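Local atomic coordinates of cell wall surface anchor family protein (Streptococcus agalactiae, PDB entry 3PHS), a protein that serves as the minor pilin of the group B streptococcal pilus and mediates adhesion to lung epithelial cells through an IgG-like domain. Residues L153-E159 and K184-S190. Sequence-based numbering, arbitrary orientation. Where two conformers were deposited one is given.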
ATOM      1  N   LEU A 153      -0.506  27.876  -5.029  1.00 20.70           N
ATOM      2  CA  LEU A 153      -1.277  27.710  -6.229  1.00 21.34           C
ATOM      3  C   LEU A 153      -2.492  26.861  -5.941  1.00 21.84           C
ATOM      4  O   LEU A 153      -2.357  25.704  -5.515  1.00 21.35           O
ATOM      5  CB  LEU A 153      -0.466  27.015  -7.307  1.00 21.34           C
ATOM      6  CG  LEU A 153       0.228  27.804  -8.392  1.00 23.18           C
ATOM      7  CD1 LEU A 153       0.590  26.781  -9.436  1.00 20.23           C
ATOM      8  CD2 LEU A 153      -0.688  28.891  -8.978  1.00 23.70           C
ATOM      9  N   ALA A 154      -3.663  27.427  -6.217  1.00 21.10           N
ATOM     10  CA  ALA A 154      -4.933  26.735  -6.018  1.00 21.92           C
ATOM     11  C   ALA A 154      -5.398  25.976  -7.256  1.00 21.73           C
ATOM     12  O   ALA A 154      -5.028  26.302  -8.402  1.00 22.10           O
ATOM     13  CB  ALA A 154      -6.013  27.739  -5.547  1.00 22.13           C
ATOM     14  N   GLY A 155      -6.201  24.942  -7.036  1.00 21.24           N
ATOM     15  CA  GLY A 155      -6.813  24.222  -8.139  1.00 20.52           C
ATOM     16  C   GLY A 155      -5.936  23.287  -8.943  1.00 19.94           C
ATOM     17  O   GLY A 155      -6.344  22.847 -10.017  1.00 20.58           O
ATOM     18  N   VAL A 156      -4.728  22.993  -8.445  1.00 19.04           N
ATOM     19  CA  VAL A 156      -3.819  22.040  -9.087  1.00 17.53           C
ATOM     20  C   VAL A 156      -4.231  20.614  -8.701  1.00 17.44           C
ATOM     21  O   VAL A 156      -4.481  20.343  -7.527  1.00 17.37           O
ATOM     22  CB  VAL A 156      -2.338  22.293  -8.688  1.00 17.40           C
ATOM     23  CG1 VAL A 156      -1.380  21.261  -9.338  1.00 16.69           C
ATOM     24  CG2 VAL A 156      -1.917  23.719  -9.051  1.00 17.08           C
ATOM     25  N   VAL A 157      -4.263  19.728  -9.686  1.00 17.46           N
ATOM     26  CA  VAL A 157      -4.833  18.381  -9.535  1.00 17.86           C
ATOM     27  C   VAL A 157      -3.734  17.322  -9.434  1.00 17.15           C
ATOM     28  O   VAL A 157      -2.830  17.250 -10.267  1.00 17.18           O
ATOM     29  CB  VAL A 157      -5.827  18.068 -10.691  1.00 18.29           C
ATOM     30  CG1 VAL A 157      -6.386  16.617 -10.606  1.00 18.18           C
ATOM     31  CG2 VAL A 157      -6.958  19.108 -10.700  1.00 18.54           C
ATOM     32  N   PHE A 158      -3.830  16.505  -8.386  1.00 16.59           N
ATOM     33  CA  PHE A 158      -2.937  15.386  -8.162  1.00 15.77           C
ATOM     34  C   PHE A 158      -3.724  14.081  -7.949  1.00 15.73           C
ATOM     35  O   PHE A 158      -4.908  14.118  -7.600  1.00 15.54           O
ATOM     36  CB  PHE A 158      -2.129  15.623  -6.887  1.00 15.29           C
ATOM     37  CG  PHE A 158      -0.999  16.609  -7.038  1.00 14.68           C
ATOM     38  CD1 PHE A 158      -1.206  17.966  -6.809  1.00 14.14           C
ATOM     39  CD2 PHE A 158       0.283  16.170  -7.322  1.00 13.76           C
ATOM     40  CE1 PHE A 158      -0.129  18.879  -6.921  1.00 12.33           C
ATOM     41  CE2 PHE A 158       1.352  17.072  -7.429  1.00 12.75           C
ATOM     42  CZ  PHE A 158       1.127  18.420  -7.232  1.00 12.61           C
ATOM     43  N   GLU A 159      -3.049  12.959  -8.184  1.00 15.81           N
ATOM     44  CA  GLU A 159      -3.487  11.643  -7.706  1.00 15.88           C
ATOM     45  C   GLU A 159      -2.384  11.095  -6.807  1.00 15.74           C
ATOM     46  O   GLU A 159      -1.233  11.513  -6.912  1.00 15.59           O
ATOM     47  CB  GLU A 159      -3.757  10.698  -8.870  1.00 16.11           C
ATOM     48  CG  GLU A 159      -4.993  11.106  -9.667  1.00 17.57           C
ATOM     49  CD  GLU A 159      -5.162  10.338 -10.957  1.00 19.60           C
ATOM     50  OE1 GLU A 159      -4.278   9.546 -11.339  1.00 23.70           O
ATOM     51  OE2 GLU A 159      -6.213  10.544 -11.595  1.00 25.24           O
ATOM     52  N   LYS A 184     -10.443   9.931  -6.500  1.00 19.82           N
ATOM     53  CA  LYS A 184      -9.015   9.877  -6.823  1.00 20.06           C
ATOM     54  C   LYS A 184      -8.424  11.281  -7.085  1.00 20.05           C
ATOM     55  O   LYS A 184      -7.232  11.530  -6.851  1.00 19.19           O
ATOM     56  CB  LYS A 184      -8.729   8.894  -7.964  1.00 20.27           C
ATOM     57  CG  LYS A 184      -9.283   9.289  -9.319  1.00 21.43           C
ATOM     58  CD  LYS A 184      -8.697   8.468 -10.437  1.00 23.68           C
ATOM     59  CE  LYS A 184      -9.438   8.765 -11.735  1.00 24.48           C
ATOM     60  NZ  LYS A 184      -9.010   7.894 -12.841  1.00 24.70           N
ATOM     61  N   HIS A 185      -9.283  12.184  -7.563  1.00 19.98           N
ATOM     62  CA  HIS A 185      -8.814  13.525  -7.869  0.50 20.16           C
ATOM     63  C   HIS A 185      -8.645  14.346  -6.596  1.00 20.00           C
ATOM     64  O   HIS A 185      -9.525  14.451  -5.737  1.00 19.86           O
ATOM     65  CB  HIS A 185      -9.667  14.211  -8.945  0.50 20.25           C
ATOM     66  CG  HIS A 185      -9.220  13.916 -10.348  0.50 20.88           C
ATOM     67  ND1 HIS A 185      -9.552  14.715 -11.422  0.50 21.03           N
ATOM     68  CD2 HIS A 185      -8.457  12.913 -10.849  0.50 19.23           C
ATOM     69  CE1 HIS A 185      -9.025  14.213 -12.523  0.50 21.41           C
ATOM     70  NE2 HIS A 185      -8.354  13.119 -12.202  0.50 22.24           N
ATOM     71  N   LEU A 186      -7.432  14.871  -6.454  1.00 19.65           N
ATOM     72  CA  LEU A 186      -7.071  15.662  -5.285  1.00 20.41           C
ATOM     73  C   LEU A 186      -6.715  17.045  -5.802  1.00 20.62           C
ATOM     74  O   LEU A 186      -5.979  17.169  -6.769  1.00 20.93           O
ATOM     75  CB  LEU A 186      -5.877  15.036  -4.548  1.00 20.51           C
ATOM     76  CG  LEU A 186      -5.929  13.528  -4.232  1.00 21.87           C
ATOM     77  CD1 LEU A 186      -4.535  12.987  -3.913  1.00 22.40           C
ATOM     78  CD2 LEU A 186      -6.892  13.256  -3.099  1.00 23.44           C
ATOM     79  N   GLU A 187      -7.247  18.076  -5.170  1.00 21.04           N
ATOM     80  CA  GLU A 187      -7.074  19.434  -5.687  1.00 22.34           C
ATOM     81  C   GLU A 187      -6.562  20.359  -4.592  1.00 21.40           C
ATOM     82  O   GLU A 187      -7.083  20.357  -3.479  1.00 22.36           O
ATOM     83  CB  GLU A 187      -8.403  19.937  -6.273  1.00 22.75           C
ATOM     84  CG  GLU A 187      -8.215  21.056  -7.264  1.00 25.52           C
ATOM     85  CD  GLU A 187      -9.504  21.509  -7.917  1.00 28.39           C
ATOM     86  OE1 GLU A 187     -10.210  20.675  -8.533  1.00 30.23           O
ATOM     87  OE2 GLU A 187      -9.785  22.724  -7.844  1.00 30.49           O
ATOM     88  N   THR A 188      -5.529  21.137  -4.898  1.00 21.03           N
ATOM     89  CA  THR A 188      -4.971  22.065  -3.929  1.00 20.67           C
ATOM     90  C   THR A 188      -6.020  23.126  -3.629  1.00 21.40           C
ATOM     91  O   THR A 188      -6.733  23.577  -4.532  1.00 21.55           O
ATOM     92  CB  THR A 188      -3.658  22.732  -4.412  1.00 20.32           C
ATOM     93  OG1 THR A 188      -3.914  23.508  -5.588  1.00 19.31           O
ATOM     94  CG2 THR A 188      -2.597  21.671  -4.725  1.00 18.56           C
ATOM     95  N   ASP A 189      -6.133  23.472  -2.358  1.00 21.95           N
ATOM     96  CA  ASP A 189      -7.138  24.431  -1.913  1.00 23.37           C
ATOM     97  C   ASP A 189      -6.644  25.860  -2.172  1.00 23.67           C
ATOM     98  O   ASP A 189      -5.589  26.048  -2.782  1.00 23.04           O
ATOM     99  CB  ASP A 189      -7.521  24.186  -0.440  1.00 23.80           C
ATOM    100  CG  ASP A 189      -6.363  24.387   0.534  1.00 25.05           C
ATOM    101  OD1 ASP A 189      -5.381  25.108   0.215  1.00 26.11           O
ATOM    102  OD2 ASP A 189      -6.442  23.834   1.660  1.00 27.14           O
ATOM    103  N   SER A 190      -7.405  26.859  -1.723  1.00 24.78           N
ATOM    104  CA  SER A 190      -7.050  28.271  -1.958  1.00 25.37           C
ATOM    105  C   SER A 190      -5.689  28.665  -1.346  1.00 25.26           C
ATOM    106  O   SER A 190      -5.066  29.644  -1.775  1.00 25.76           O
ATOM    107  CB  SER A 190      -8.161  29.192  -1.424  1.00 25.45           C
ATOM    108  OG  SER A 190      -8.226  29.105  -0.007  1.00 26.27           O
TER
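In the conformer of His-185 described here, one of two modelled, one face of the imidazole carries the CG1 methyl of Val-157, which stands 3.9 Å from the ring centroid and 15° off the normal, a CH-pi contact. CG1 reaches it because it lies anti to the backbone N (chi1 177°). At the edge of the ring in this same conformer, in plane, sits Glu-159 OE2, 3.3 Å from His-185 CD2, its carboxylate turned 45° from the imidazole; the other oxygen, OE1, is hydrogen-bonded to Tyr-161. Lys-184 runs alongside Glu-159, its CD 3.4 Å from OE2, while the charges stay beyond salt-bridge range. The Phe-158 ring meets the methyl CG2 of Thr-188 at its edge, and the Phe-158 side chain also packs against Leu-140 and Ile-194 in the core.

Thr-188 is gripped at its hydroxyl: OG1 donates to Leu-153 O (2.7 Å) and accepts from Val-156 N (3.0 Å), which ties down the bend at Gly-155, where phi is positive. The backbone of Thr-188 bonds to both Gly-155 and Val-156: Gly-155 N to Thr-188 O (2.9 Å) and Thr-188 N to Val-156 O. Farther along, Phe-158 and Leu-186 form an antiparallel hydrogen-bonded pair, with Phe-158 N to Leu-186 O at 2.8 Å. Together these bonds fix short strand 186-187 as an outermost strand beside 157-162, in a four-stranded antiparallel sheet of the prealbumin-like beta-sandwich domain.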